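Local coordinates for protein 2-dehydro-3-deoxy-D-arabinonate dehydratase (Sulfolobus solfataricus, PDB 3BQB) that catalyses the metal-dependent dehydration of 2-dehydro-3-deoxy-D-arabinonate to 2,5-dioxopentanoate, a step in the pentose oxidation pathway that leads from D-arabinonate to 2-oxoglutarate, at residues B[140-145]-B[208-213]; B[145-150]-B[160-165]; B[164-169]-B[180-185]; B[190-195]-B[280-285]. One frame throughout, in Å; residues are numbered along the deposited sequence.

Interaction 1 (B[140-145]-B[208-213]). With MG (magnesium ion), chain F.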
loop_
_atom_site.group_PDB
_atom_site.type_symbol
_atom_site.label_atom_id
_atom_site.label_comp_id
_atom_site.label_asym_id
_atom_site.label_seq_id
_atom_site.Cartn_x
_atom_site.Cartn_y
_atom_site.Cartn_z
ATOM N N THR B 140 30.809 9.906 -26.675
ATOM C CA THR B 140 30.003 8.872 -26.034
ATOM C C THR B 140 29.720 7.768 -27.049
ATOM O O THR B 140 29.263 8.039 -28.155
ATOM C CB THR B 140 28.668 9.458 -25.509
ATOM O OG1 THR B 140 28.937 10.407 -24.470
ATOM C CG2 THR B 140 27.752 8.366 -24.968
ATOM N N LEU B 141 30.004 6.528 -26.670
ATOM C CA LEU B 141 29.786 5.383 -27.543
ATOM C C LEU B 141 28.806 4.405 -26.905
ATOM O O LEU B 141 28.848 4.196 -25.691
ATOM C CB LEU B 141 31.108 4.657 -27.815
ATOM C CG LEU B 141 32.176 5.367 -28.661
ATOM C CD1 LEU B 141 33.353 4.430 -28.893
ATOM C CD2 LEU B 141 31.621 5.861 -29.997
ATOM N N PRO B 142 27.923 3.793 -27.718
ATOM C CA PRO B 142 27.145 2.673 -27.210
ATOM C C PRO B 142 28.038 1.447 -27.154
ATOM O O PRO B 142 28.918 1.293 -28.003
ATOM C CB PRO B 142 26.053 2.493 -28.265
ATOM C CG PRO B 142 26.680 2.951 -29.524
ATOM C CD PRO B 142 27.610 4.076 -29.130
ATOM N N GLU B 143 27.834 0.606 -26.147
ATOM C CA GLU B 143 28.558 -0.645 -26.029
ATOM C C GLU B 143 27.539 -1.773 -26.031
ATOM O O GLU B 143 26.849 -1.976 -25.032
ATOM C CB GLU B 143 29.377 -0.673 -24.745
ATOM C CG GLU B 143 30.497 0.352 -24.705
ATOM C CD GLU B 143 31.311 0.292 -23.421
ATOM O OE1 GLU B 143 32.230 1.124 -23.273
ATOM O OE2 GLU B 143 31.036 -0.569 -22.555
ATOM N N PRO B 144 27.421 -2.492 -27.164
ATOM C CA PRO B 144 26.460 -3.588 -27.281
ATOM C C PRO B 144 26.930 -4.822 -26.536
ATOM O O PRO B 144 28.015 -5.324 -26.813
ATOM C CB PRO B 144 26.429 -3.859 -28.786
ATOM C CG PRO B 144 27.789 -3.469 -29.254
ATOM C CD PRO B 144 28.184 -2.297 -28.412
ATOM N N GLU B 145 26.121 -5.304 -25.597
ATOM C CA GLU B 145 26.519 -6.427 -24.759
ATOM C C GLU B 145 25.373 -7.398 -24.533
ATOM O O GLU B 145 24.202 -7.013 -24.535
ATOM C CB GLU B 145 27.021 -5.915 -23.406
ATOM C CG GLU B 145 27.934 -4.701 -23.510
ATOM C CD GLU B 145 28.673 -4.364 -22.232
ATOM O OE1 GLU B 145 29.568 -3.487 -22.293
ATOM O OE2 GLU B 145 28.385 -4.970 -21.177
ATOM N N ILE B 208 26.320 -10.644 -32.031
ATOM C CA ILE B 208 25.948 -9.312 -31.586
ATOM C C ILE B 208 26.277 -8.368 -32.730
ATOM O O ILE B 208 27.376 -8.430 -33.272
ATOM C CB ILE B 208 26.734 -8.892 -30.328
ATOM C CG1 ILE B 208 26.584 -9.944 -29.227
ATOM C CG2 ILE B 208 26.261 -7.532 -29.836
ATOM C CD1 ILE B 208 27.424 -9.675 -28.006
ATOM N N THR B 209 25.334 -7.504 -33.096
ATOM C CA THR B 209 25.534 -6.561 -34.194
ATOM C C THR B 209 25.085 -5.166 -33.780
ATOM O O THR B 209 24.003 -5.006 -33.226
ATOM C CB THR B 209 24.739 -6.988 -35.455
ATOM O OG1 THR B 209 25.064 -8.341 -35.801
ATOM C CG2 THR B 209 25.053 -6.074 -36.642
ATOM N N LEU B 210 25.917 -4.166 -34.060
ATOM C CA LEU B 210 25.622 -2.772 -33.723
ATOM C C LEU B 210 25.482 -1.932 -34.992
ATOM O O LEU B 210 26.298 -2.040 -35.900
ATOM C CB LEU B 210 26.738 -2.209 -32.833
ATOM C CG LEU B 210 26.848 -0.694 -32.619
ATOM C CD1 LEU B 210 25.604 -0.128 -31.942
ATOM C CD2 LEU B 210 28.098 -0.378 -31.807
ATOM N N LYS B 211 24.443 -1.101 -35.045
ATOM C CA LYS B 211 24.244 -0.150 -36.140
ATOM C C LYS B 211 23.927 1.225 -35.567
ATOM O O LYS B 211 23.014 1.361 -34.756
ATOM C CB LYS B 211 23.087 -0.596 -37.051
ATOM C CG LYS B 211 23.424 -1.747 -37.997
ATOM C CD LYS B 211 22.171 -2.457 -38.554
ATOM C CE LYS B 211 21.537 -1.717 -39.740
ATOM N NZ LYS B 211 20.657 -2.621 -40.553
ATOM N N ILE B 212 24.686 2.237 -35.978
ATOM C CA ILE B 212 24.348 3.620 -35.659
ATOM C C ILE B 212 23.864 4.295 -36.941
ATOM O O ILE B 212 24.570 4.291 -37.949
ATOM C CB ILE B 212 25.546 4.390 -35.060
ATOM C CG1 ILE B 212 26.056 3.679 -33.799
ATOM C CG2 ILE B 212 25.145 5.837 -34.737
ATOM C CD1 ILE B 212 27.390 4.195 -33.289
ATOM N N VAL B 213 22.661 4.864 -36.894
ATOM C CA VAL B 213 22.021 5.450 -38.068
ATOM C C VAL B 213 21.861 6.959 -37.885
ATOM O O VAL B 213 21.306 7.408 -36.882
ATOM C CB VAL B 213 20.636 4.796 -38.319
ATOM C CG1 VAL B 213 19.842 5.551 -39.392
ATOM C CG2 VAL B 213 20.805 3.329 -38.706
HETATM MG MG MG F . 30.599 -2.407 -20.592
#
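Leu-210 fits between two proline rings, Pro-142 and Pro-144, and can be followed outward atom by atom. Its CB lies 3.9 Å from Pro-144 CG. With CG swung anti to the backbone N (chi1 165°), the two methyls part company: CD2 settles 3.9 Å from Pro-144 CD, while CD1 reaches Pro-142, whose CG is 4.1 Å from it. The leucine crosses both rings at about a right angle, and its fork gives one methyl to each. Residues 140-145 thus lie over one face of strand 207-214, part of a mixed sheet in the core of this FAH-family enzyme, and the joint is purely apolar. Proline suits the place because its ring is a compact hydrocarbon surface and its nitrogen has no hydrogen to be satisfied. The flanking isoleucines extend the same row: Ile-212 CD1 reaches Pro-142 CG at 4.0 Å, and Ile-208 CG2 meets Pro-144 CB at 3.8 Å. Between and beyond the prolines, Glu-143 and Glu-145 turn away from strand 207-214 toward the magnesium ion. Glu-145 OE1 binds the metal at 2.3 Å, and Glu-143, also a magnesium ligand, stands off at a longer 2.7 Å through OE2.

Interaction 2 (B[145-150]-B[160-165]). With MG (magnesium ion), chain F.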
loop_
_atom_site.group_PDB
_atom_site.type_symbol
_atom_site.label_atom_id
_atom_site.label_comp_id
_atom_site.label_asym_id
_atom_site.label_seq_id
_atom_site.Cartn_x
_atom_site.Cartn_y
_atom_site.Cartn_z
ATOM N N GLU B 145 26.121 -5.304 -25.597
ATOM C CA GLU B 145 26.519 -6.427 -24.759
ATOM C C GLU B 145 25.373 -7.398 -24.533
ATOM O O GLU B 145 24.202 -7.013 -24.535
ATOM C CB GLU B 145 27.021 -5.915 -23.406
ATOM C CG GLU B 145 27.934 -4.701 -23.510
ATOM C CD GLU B 145 28.673 -4.364 -22.232
ATOM O OE1 GLU B 145 29.568 -3.487 -22.293
ATOM O OE2 GLU B 145 28.385 -4.970 -21.177
ATOM N N LEU B 146 25.728 -8.665 -24.346
ATOM C CA LEU B 146 24.803 -9.644 -23.806
ATOM C C LEU B 146 24.705 -9.385 -22.304
ATOM O O LEU B 146 25.725 -9.195 -21.640
ATOM C CB LEU B 146 25.310 -11.066 -24.052
ATOM C CG LEU B 146 24.417 -12.189 -23.520
ATOM C CD1 LEU B 146 23.124 -12.252 -24.315
ATOM C CD2 LEU B 146 25.141 -13.520 -23.564
ATOM N N ALA B 147 23.483 -9.374 -21.780
ATOM C CA ALA B 147 23.250 -9.222 -20.345
ATOM C C ALA B 147 22.440 -10.395 -19.819
ATOM O O ALA B 147 21.628 -10.974 -20.544
ATOM C CB ALA B 147 22.528 -7.918 -20.057
ATOM N N VAL B 148 22.672 -10.739 -18.556
ATOM C CA VAL B 148 21.932 -11.810 -17.892
ATOM C C VAL B 148 21.130 -11.262 -16.716
ATOM O O VAL B 148 21.581 -10.354 -16.014
ATOM C CB VAL B 148 22.855 -12.960 -17.402
ATOM C CG1 VAL B 148 23.367 -13.758 -18.586
ATOM C CG2 VAL B 148 24.016 -12.440 -16.542
ATOM N N VAL B 149 19.936 -11.815 -16.520
ATOM C CA VAL B 149 19.108 -11.494 -15.364
ATOM C C VAL B 149 19.381 -12.524 -14.273
ATOM O O VAL B 149 19.311 -13.729 -14.511
ATOM C CB VAL B 149 17.609 -11.486 -15.722
ATOM C CG1 VAL B 149 16.787 -10.989 -14.544
ATOM C CG2 VAL B 149 17.365 -10.617 -16.945
ATOM N N LEU B 150 19.684 -12.030 -13.079
ATOM C CA LEU B 150 20.146 -12.856 -11.968
ATOM C C LEU B 150 19.139 -12.880 -10.826
ATOM O O LEU B 150 18.405 -11.914 -10.619
ATOM C CB LEU B 150 21.482 -12.306 -11.443
ATOM C CG LEU B 150 22.812 -12.798 -12.033
ATOM C CD1 LEU B 150 22.699 -13.319 -13.450
ATOM C CD2 LEU B 150 23.858 -11.681 -11.958
ATOM N N THR B 160 19.137 -10.906 -22.094
ATOM C CA THR B 160 18.579 -9.788 -22.850
ATOM C C THR B 160 19.697 -9.013 -23.545
ATOM O O THR B 160 20.874 -9.304 -23.358
ATOM C CB THR B 160 17.767 -8.830 -21.943
ATOM O OG1 THR B 160 17.126 -7.828 -22.744
ATOM C CG2 THR B 160 18.666 -8.155 -20.903
ATOM N N ILE B 161 19.316 -8.035 -24.359
ATOM C CA ILE B 161 20.278 -7.149 -25.009
ATOM C C ILE B 161 20.454 -5.928 -24.117
ATOM O O ILE B 161 19.471 -5.391 -23.622
ATOM C CB ILE B 161 19.799 -6.684 -26.408
ATOM C CG1 ILE B 161 19.404 -7.890 -27.274
ATOM C CG2 ILE B 161 20.892 -5.869 -27.089
ATOM C CD1 ILE B 161 18.778 -7.538 -28.610
ATOM N N MET B 162 21.696 -5.499 -23.906
ATOM C CA MET B 162 21.954 -4.284 -23.144
ATOM C C MET B 162 22.930 -3.359 -23.869
ATOM O O MET B 162 23.928 -3.803 -24.440
ATOM C CB MET B 162 22.467 -4.601 -21.732
ATOM C CG MET B 162 22.729 -3.342 -20.895
ATOM S SD MET B 162 22.614 -3.559 -19.105
ATOM C CE MET B 162 20.840 -3.570 -18.852
ATOM N N ASP B 163 22.602 -2.069 -23.841
ATOM C CA ASP B 163 23.467 -1.010 -24.330
ATOM C C ASP B 163 24.064 -0.295 -23.122
ATOM O O ASP B 163 23.351 0.367 -22.369
ATOM C CB ASP B 163 22.678 -0.018 -25.194
ATOM C CG ASP B 163 23.563 1.058 -25.819
ATOM O OD1 ASP B 163 24.798 0.992 -25.647
ATOM O OD2 ASP B 163 23.022 1.967 -26.488
ATOM N N ASP B 164 25.373 -0.452 -22.947
ATOM C CA ASP B 164 26.116 0.198 -21.874
ATOM C C ASP B 164 26.691 1.493 -22.442
ATOM O O ASP B 164 27.821 1.523 -22.920
ATOM C CB ASP B 164 27.213 -0.752 -21.367
ATOM C CG ASP B 164 28.115 -0.131 -20.310
ATOM O OD1 ASP B 164 27.807 0.956 -19.781
ATOM O OD2 ASP B 164 29.155 -0.753 -20.009
ATOM N N VAL B 165 25.892 2.557 -22.388
ATOM C CA VAL B 165 26.260 3.839 -22.994
ATOM C C VAL B 165 27.382 4.475 -22.172
ATOM O O VAL B 165 27.221 4.701 -20.970
ATOM C CB VAL B 165 25.055 4.814 -23.085
ATOM C CG1 VAL B 165 25.426 6.061 -23.886
ATOM C CG2 VAL B 165 23.839 4.135 -23.711
HETATM MG MG MG F . 30.599 -2.407 -20.592
#
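Glu-145 and Asp-164 come together over the magnesium ion with their carboxylate planes turned 82° apart, almost perpendicular. Each gives one oxygen to the metal: Glu-145 OE1 at 2.3 Å and Asp-164 OD2, also at 2.3 Å. The two oxygens stand 3.6 Å from each other, and the shared cation probably offsets the repulsion of the two carboxylates. Glutamate is long enough to reach the ion through a chain extended beyond CG. The shorter aspartate gets there with CG anti to the backbone N (chi1 176°). The remaining oxygens are held as well: Glu-145 OE2 accepts bonds from Gly-255 N and Thr-253 OG1, and Asp-164 OD1 forms a salt bridge with Lys-118.

Farther along the strands, Ala-147 and Met-162 share the face of Glu-145, and their CB atoms are 3.7 Å apart. The small alanine leaves room for Met-162 CB beside it, while the thioether end leads off toward strand 188-196. Thr-160 also lies on this face, its CG2 4.0 Å from Ala-147 CB and its OG1 bonded to Val-193 O. Two hydrogen-bonded pairs, Glu-145 with Met-162 and Ala-147 with Thr-160, join the backbones by four bonds of 2.9 to 3.0 Å between N and O atoms. Between them Leu-146 and Ile-161 form a non-hydrogen-bonded pair, with side chains on the face opposite Glu-145. The local strand directions make 120°, a strongly twisted antiparallel pairing. The result is a beta hairpin whose two strands both furnish acidic ligands to the metal site of this FAH-family dehydratase.

Interaction 3 (B[164-169]-B[180-185]). With MG (magnesium ion), chain F.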
loop_
_atom_site.group_PDB
_atom_site.type_symbol
_atom_site.label_atom_id
_atom_site.label_comp_id
_atom_site.label_asym_id
_atom_site.label_seq_id
_atom_site.Cartn_x
_atom_site.Cartn_y
_atom_site.Cartn_z
ATOM N N ASP B 164 25.373 -0.452 -22.947
ATOM C CA ASP B 164 26.116 0.198 -21.874
ATOM C C ASP B 164 26.691 1.493 -22.442
ATOM O O ASP B 164 27.821 1.523 -22.920
ATOM C CB ASP B 164 27.213 -0.752 -21.367
ATOM C CG ASP B 164 28.115 -0.131 -20.310
ATOM O OD1 ASP B 164 27.807 0.956 -19.781
ATOM O OD2 ASP B 164 29.155 -0.753 -20.009
ATOM N N VAL B 165 25.892 2.557 -22.388
ATOM C CA VAL B 165 26.260 3.839 -22.994
ATOM C C VAL B 165 27.382 4.475 -22.172
ATOM O O VAL B 165 27.221 4.701 -20.970
ATOM C CB VAL B 165 25.055 4.814 -23.085
ATOM C CG1 VAL B 165 25.426 6.061 -23.886
ATOM C CG2 VAL B 165 23.839 4.135 -23.711
ATOM N N SER B 166 28.506 4.766 -22.829
ATOM C CA SER B 166 29.744 5.146 -22.145
ATOM C C SER B 166 30.323 6.463 -22.658
ATOM O O SER B 166 30.659 6.572 -23.835
ATOM C CB SER B 166 30.785 4.044 -22.333
ATOM O OG SER B 166 30.270 2.792 -21.921
ATOM N N ALA B 167 30.443 7.456 -21.773
ATOM C CA ALA B 167 31.165 8.695 -22.089
ATOM C C ALA B 167 32.670 8.418 -22.011
ATOM O O ALA B 167 33.317 8.684 -20.999
ATOM C CB ALA B 167 30.770 9.810 -21.146
ATOM N N ARG B 168 33.203 7.884 -23.107
ATOM C CA ARG B 168 34.560 7.338 -23.162
ATOM C C ARG B 168 35.654 8.384 -22.968
ATOM O O ARG B 168 36.748 8.056 -22.506
ATOM C CB ARG B 168 34.777 6.646 -24.510
ATOM C CG ARG B 168 33.878 5.440 -24.754
ATOM C CD ARG B 168 34.278 4.249 -23.911
ATOM N NE ARG B 168 35.720 4.032 -23.941
ATOM C CZ ARG B 168 36.406 3.584 -24.993
ATOM N NH1 ARG B 168 35.805 3.285 -26.140
ATOM N NH2 ARG B 168 37.717 3.427 -24.894
ATOM N N ASP B 169 35.368 9.627 -23.352
ATOM C CA ASP B 169 36.314 10.727 -23.156
ATOM C C ASP B 169 36.588 10.968 -21.668
ATOM O O ASP B 169 37.744 11.142 -21.273
ATOM C CB ASP B 169 35.863 12.024 -23.863
ATOM C CG ASP B 169 34.394 12.342 -23.657
ATOM O OD1 ASP B 169 33.612 11.413 -23.353
ATOM O OD2 ASP B 169 34.017 13.520 -23.822
ATOM N N GLN B 180 31.181 8.473 -13.373
ATOM C CA GLN B 180 30.503 9.584 -14.046
ATOM C C GLN B 180 30.234 9.279 -15.525
ATOM O O GLN B 180 29.243 9.748 -16.079
ATOM C CB GLN B 180 31.317 10.876 -13.924
ATOM C CG GLN B 180 31.418 11.420 -12.510
ATOM C CD GLN B 180 32.392 12.579 -12.396
ATOM O OE1 GLN B 180 32.106 13.695 -12.842
ATOM N NE2 GLN B 180 33.550 12.322 -11.789
ATOM N N SER B 181 31.119 8.503 -16.152
ATOM C CA SER B 181 30.960 8.120 -17.558
ATOM C C SER B 181 29.881 7.051 -17.776
ATOM O O SER B 181 29.239 7.030 -18.826
ATOM C CB SER B 181 32.289 7.636 -18.148
ATOM O OG SER B 181 32.688 6.395 -17.599
ATOM N N LYS B 182 29.688 6.178 -16.786
ATOM C CA LYS B 182 28.762 5.049 -16.905
ATOM C C LYS B 182 27.376 5.307 -16.302
ATOM O O LYS B 182 26.396 4.713 -16.750
ATOM C CB LYS B 182 29.361 3.809 -16.237
ATOM C CG LYS B 182 30.632 3.275 -16.900
ATOM C CD LYS B 182 30.336 2.541 -18.204
ATOM C CE LYS B 182 31.563 1.792 -18.718
ATOM N NZ LYS B 182 31.308 1.134 -20.030
ATOM N N ILE B 183 27.293 6.182 -15.298
ATOM C CA ILE B 183 26.086 6.288 -14.470
ATOM C C ILE B 183 25.413 7.667 -14.572
ATOM O O ILE B 183 25.887 8.648 -13.987
ATOM C CB ILE B 183 26.397 5.957 -12.982
ATOM C CG1 ILE B 183 27.308 4.725 -12.883
ATOM C CG2 ILE B 183 25.101 5.716 -12.202
ATOM C CD1 ILE B 183 27.856 4.459 -11.491
ATOM N N TYR B 184 24.304 7.724 -15.312
ATOM C CA TYR B 184 23.517 8.952 -15.470
ATOM C C TYR B 184 22.143 8.644 -16.080
ATOM O O TYR B 184 21.877 7.511 -16.482
ATOM C CB TYR B 184 24.275 9.985 -16.322
ATOM C CG TYR B 184 24.673 9.492 -17.698
ATOM C CD1 TYR B 184 23.864 9.731 -18.805
ATOM C CD2 TYR B 184 25.854 8.784 -17.893
ATOM C CE1 TYR B 184 24.222 9.281 -20.071
ATOM C CE2 TYR B 184 26.216 8.325 -19.151
ATOM C CZ TYR B 184 25.399 8.576 -20.236
ATOM O OH TYR B 184 25.766 8.116 -21.484
ATOM N N ALA B 185 21.268 9.646 -16.130
ATOM C CA ALA B 185 19.935 9.474 -16.717
ATOM C C ALA B 185 20.039 9.020 -18.173
ATOM O O ALA B 185 20.664 9.693 -18.996
ATOM C CB ALA B 185 19.136 10.770 -16.633
HETATM MG MG MG F . 30.599 -2.407 -20.592
#
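One bend brings Lys-182 to Asp-164 and Ser-166: its CG is anti to the carbonyl carbon, the chain folds at chi2 (-75°), and from there it runs extended to NZ. Ser-166 puts OG beside its own backbone N (chi1 -54°), where it meets the ammonium group. NZ bonds Ser-166 OG at 2.7 Å and Asp-164 OD2 at 2.9 Å, the latter as part of a salt bridge and from above the carboxylate plane, while a second salt bridge joins it to Glu-143 OE2. Asp-164 OD2 therefore serves the magnesium ion and the lysine together. Lys-182 binds substrate. A methionine in its place would remove the ammonium group and would probably leave Asp-164 OD2, Glu-143 OE2 and Ser-166 OG without this donor and the substrate without one of its binding groups.

Here the end of strand 156-167 passes into helix 168-173, and Ala-167 takes the N-cap position. An inverse gamma turn is centred on the same alanine, whose N gives a nearly straight bond (176°) to Ser-181 O, 3.2 Å away at the end of helix 178-182. The small Ala-167 and Ser-181 let the backbones draw close, their CB atoms 4.0 Å apart. Beyond them Val-165 crosses Tyr-184 at about a right angle, CG1 lying 4.4 Å from CZ, and the phenol OH is bonded to Ala-132 O.

Interaction 4 (B[190-195]-B[280-285])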
loop_
_atom_site.group_PDB
_atom_site.type_symbol
_atom_site.label_atom_id
_atom_site.label_comp_id
_atom_site.label_asym_id
_atom_site.label_seq_id
_atom_site.Cartn_x
_atom_site.Cartn_y
_atom_site.Cartn_z
ATOM N N PHE B 190 17.979 -1.723 -22.262
ATOM C CA PHE B 190 17.854 -3.157 -22.502
ATOM C C PHE B 190 16.450 -3.564 -22.935
ATOM O O PHE B 190 15.504 -2.777 -22.864
ATOM C CB PHE B 190 18.282 -3.951 -21.268
ATOM C CG PHE B 190 17.371 -3.782 -20.096
ATOM C CD1 PHE B 190 16.360 -4.698 -19.853
ATOM C CD2 PHE B 190 17.521 -2.702 -19.237
ATOM C CE1 PHE B 190 15.518 -4.541 -18.776
ATOM C CE2 PHE B 190 16.682 -2.539 -18.157
ATOM C CZ PHE B 190 15.679 -3.461 -17.928
ATOM N N GLY B 191 16.345 -4.816 -23.369
ATOM C CA GLY B 191 15.160 -5.345 -24.031
ATOM C C GLY B 191 15.551 -5.794 -25.430
ATOM O O GLY B 191 16.722 -6.100 -25.672
ATOM N N PRO B 192 14.581 -5.836 -26.366
ATOM C CA PRO B 192 13.159 -5.551 -26.162
ATOM C C PRO B 192 12.475 -6.591 -25.283
ATOM O O PRO B 192 11.413 -6.318 -24.720
ATOM C CB PRO B 192 12.583 -5.573 -27.584
ATOM C CG PRO B 192 13.525 -6.378 -28.374
ATOM C CD PRO B 192 14.875 -6.178 -27.770
ATOM N N VAL B 193 13.086 -7.769 -25.173
ATOM C CA VAL B 193 12.572 -8.834 -24.320
ATOM C C VAL B 193 13.661 -9.410 -23.426
ATOM O O VAL B 193 14.849 -9.188 -23.648
ATOM C CB VAL B 193 11.956 -9.995 -25.154
ATOM C CG1 VAL B 193 10.831 -9.486 -26.036
ATOM C CG2 VAL B 193 13.018 -10.702 -25.998
ATOM N N ILE B 194 13.233 -10.144 -22.410
ATOM C CA ILE B 194 14.116 -11.007 -21.650
ATOM C C ILE B 194 13.739 -12.424 -22.043
ATOM O O ILE B 194 12.617 -12.849 -21.801
ATOM C CB ILE B 194 13.932 -10.806 -20.140
ATOM C CG1 ILE B 194 14.550 -9.477 -19.714
ATOM C CG2 ILE B 194 14.573 -11.952 -19.346
ATOM C CD1 ILE B 194 14.030 -8.964 -18.394
ATOM N N VAL B 195 14.655 -13.145 -22.676
ATOM C CA VAL B 195 14.390 -14.529 -23.045
ATOM C C VAL B 195 14.868 -15.436 -21.925
ATOM O O VAL B 195 15.937 -15.214 -21.358
ATOM C CB VAL B 195 15.036 -14.925 -24.398
ATOM C CG1 VAL B 195 14.619 -13.944 -25.491
ATOM C CG2 VAL B 195 16.561 -15.013 -24.296
ATOM N N GLY B 280 16.561 -10.650 -30.289
ATOM C CA GLY B 280 15.854 -9.679 -31.116
ATOM C C GLY B 280 16.701 -8.476 -31.458
ATOM O O GLY B 280 17.921 -8.580 -31.579
ATOM N N THR B 281 16.047 -7.327 -31.612
ATOM C CA THR B 281 16.733 -6.088 -31.960
ATOM C C THR B 281 16.281 -4.958 -31.050
ATOM O O THR B 281 15.109 -4.577 -31.058
ATOM C CB THR B 281 16.463 -5.689 -33.431
ATOM O OG1 THR B 281 16.841 -6.767 -34.300
ATOM C CG2 THR B 281 17.250 -4.435 -33.812
ATOM N N LEU B 282 17.216 -4.425 -30.267
ATOM C CA LEU B 282 16.951 -3.259 -29.432
ATOM C C LEU B 282 17.246 -1.999 -30.231
ATOM O O LEU B 282 18.303 -1.898 -30.841
ATOM C CB LEU B 282 17.829 -3.299 -28.180
ATOM C CG LEU B 282 17.695 -2.125 -27.203
ATOM C CD1 LEU B 282 16.292 -2.080 -26.599
ATOM C CD2 LEU B 282 18.759 -2.221 -26.116
ATOM N N ILE B 283 16.319 -1.043 -30.217
ATOM C CA ILE B 283 16.473 0.223 -30.938
ATOM C C ILE B 283 16.197 1.394 -29.997
ATOM O O ILE B 283 15.155 1.428 -29.345
ATOM C CB ILE B 283 15.501 0.332 -32.140
ATOM C CG1 ILE B 283 15.716 -0.821 -33.126
ATOM C CG2 ILE B 283 15.679 1.673 -32.858
ATOM C CD1 ILE B 283 14.672 -0.888 -34.243
ATOM N N THR B 284 17.125 2.351 -29.945
ATOM C CA THR B 284 16.978 3.548 -29.112
ATOM C C THR B 284 17.443 4.812 -29.840
ATOM O O THR B 284 18.556 4.846 -30.372
ATOM C CB THR B 284 17.796 3.435 -27.803
ATOM O OG1 THR B 284 19.157 3.106 -28.111
ATOM C CG2 THR B 284 17.216 2.373 -26.886
ATOM N N PRO B 285 16.600 5.859 -29.865
ATOM C CA PRO B 285 17.099 7.148 -30.342
ATOM C C PRO B 285 18.013 7.808 -29.315
ATOM O O PRO B 285 17.951 7.494 -28.126
ATOM C CB PRO B 285 15.828 7.976 -30.553
ATOM C CG PRO B 285 14.802 7.358 -29.688
ATOM C CD PRO B 285 15.178 5.914 -29.481
#
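Pro-192 lies against Leu-282 at a cis-proline corner of strand 188-196, the parts before and after it belonging to different sheets or faces. In this FAH-family domain the contact sets that corner against the separate mixed sheet holding strand 280-288, mostly with apolar atoms against backbone. The leucine holds CG anti to its N (chi1 179°), with chi2 at 64°, and this spreads its atoms along the bend. CB is 4.1 Å from Pro-192 CD, CD1 is 3.9 Å from Phe-190 O, and CD2 is 3.8 Å from Phe-190 CA. A branched aliphatic chain suits the spot, each methyl finding a different part of Phe-190. Phe-190 starts away from Leu-282 (chi1 67°), and its side chain packs on Met-162.

Two glycines fit backbone angles that a side chain would not tolerate. Gly-191 has a positive phi at which any CB would run into the carbonyl O of Phe-190. Gly-280 is similarly placed, and a CB there would point toward the proline. At the corner, after a cis peptide bond, the Pro-192 ring lies against the Thr-281 carbonyl and also meets Leu-57 of helix 53-59. An alanine here would lack CG and CD and is likely to open a gap at Thr-281 and favour the trans peptide. Thr-281 sends its hydroxyl to Thr-275 OG1, while its carbonyl O stays 3.6 Å from Pro-192 CG.

Interactions 1, 2 and 3 meet at the magnesium ion. Interactions 1 and 2 share Glu-145, interactions 2 and 3 share Asp-164, and along the chain interactions 2 and 3 are both nested inside the loop closed by interaction 1. Interactions 1 and 3 touch directly through a backbone contact, Leu-141 N to Ser-166 O at 2.9 Å, and a weak bond from Glu-143 OE1 to Ser-166 OG, also 2.9 Å, ties a metal-binding acid to the serine that holds Lys-182. Interaction 4 stands apart from the site, with the Phe-190 side chain about 12 Å from the metal. It nevertheless adjoins interaction 2, their centres about 9 Å apart, through Ile-161 O to Gly-191 N at 3.2 Å.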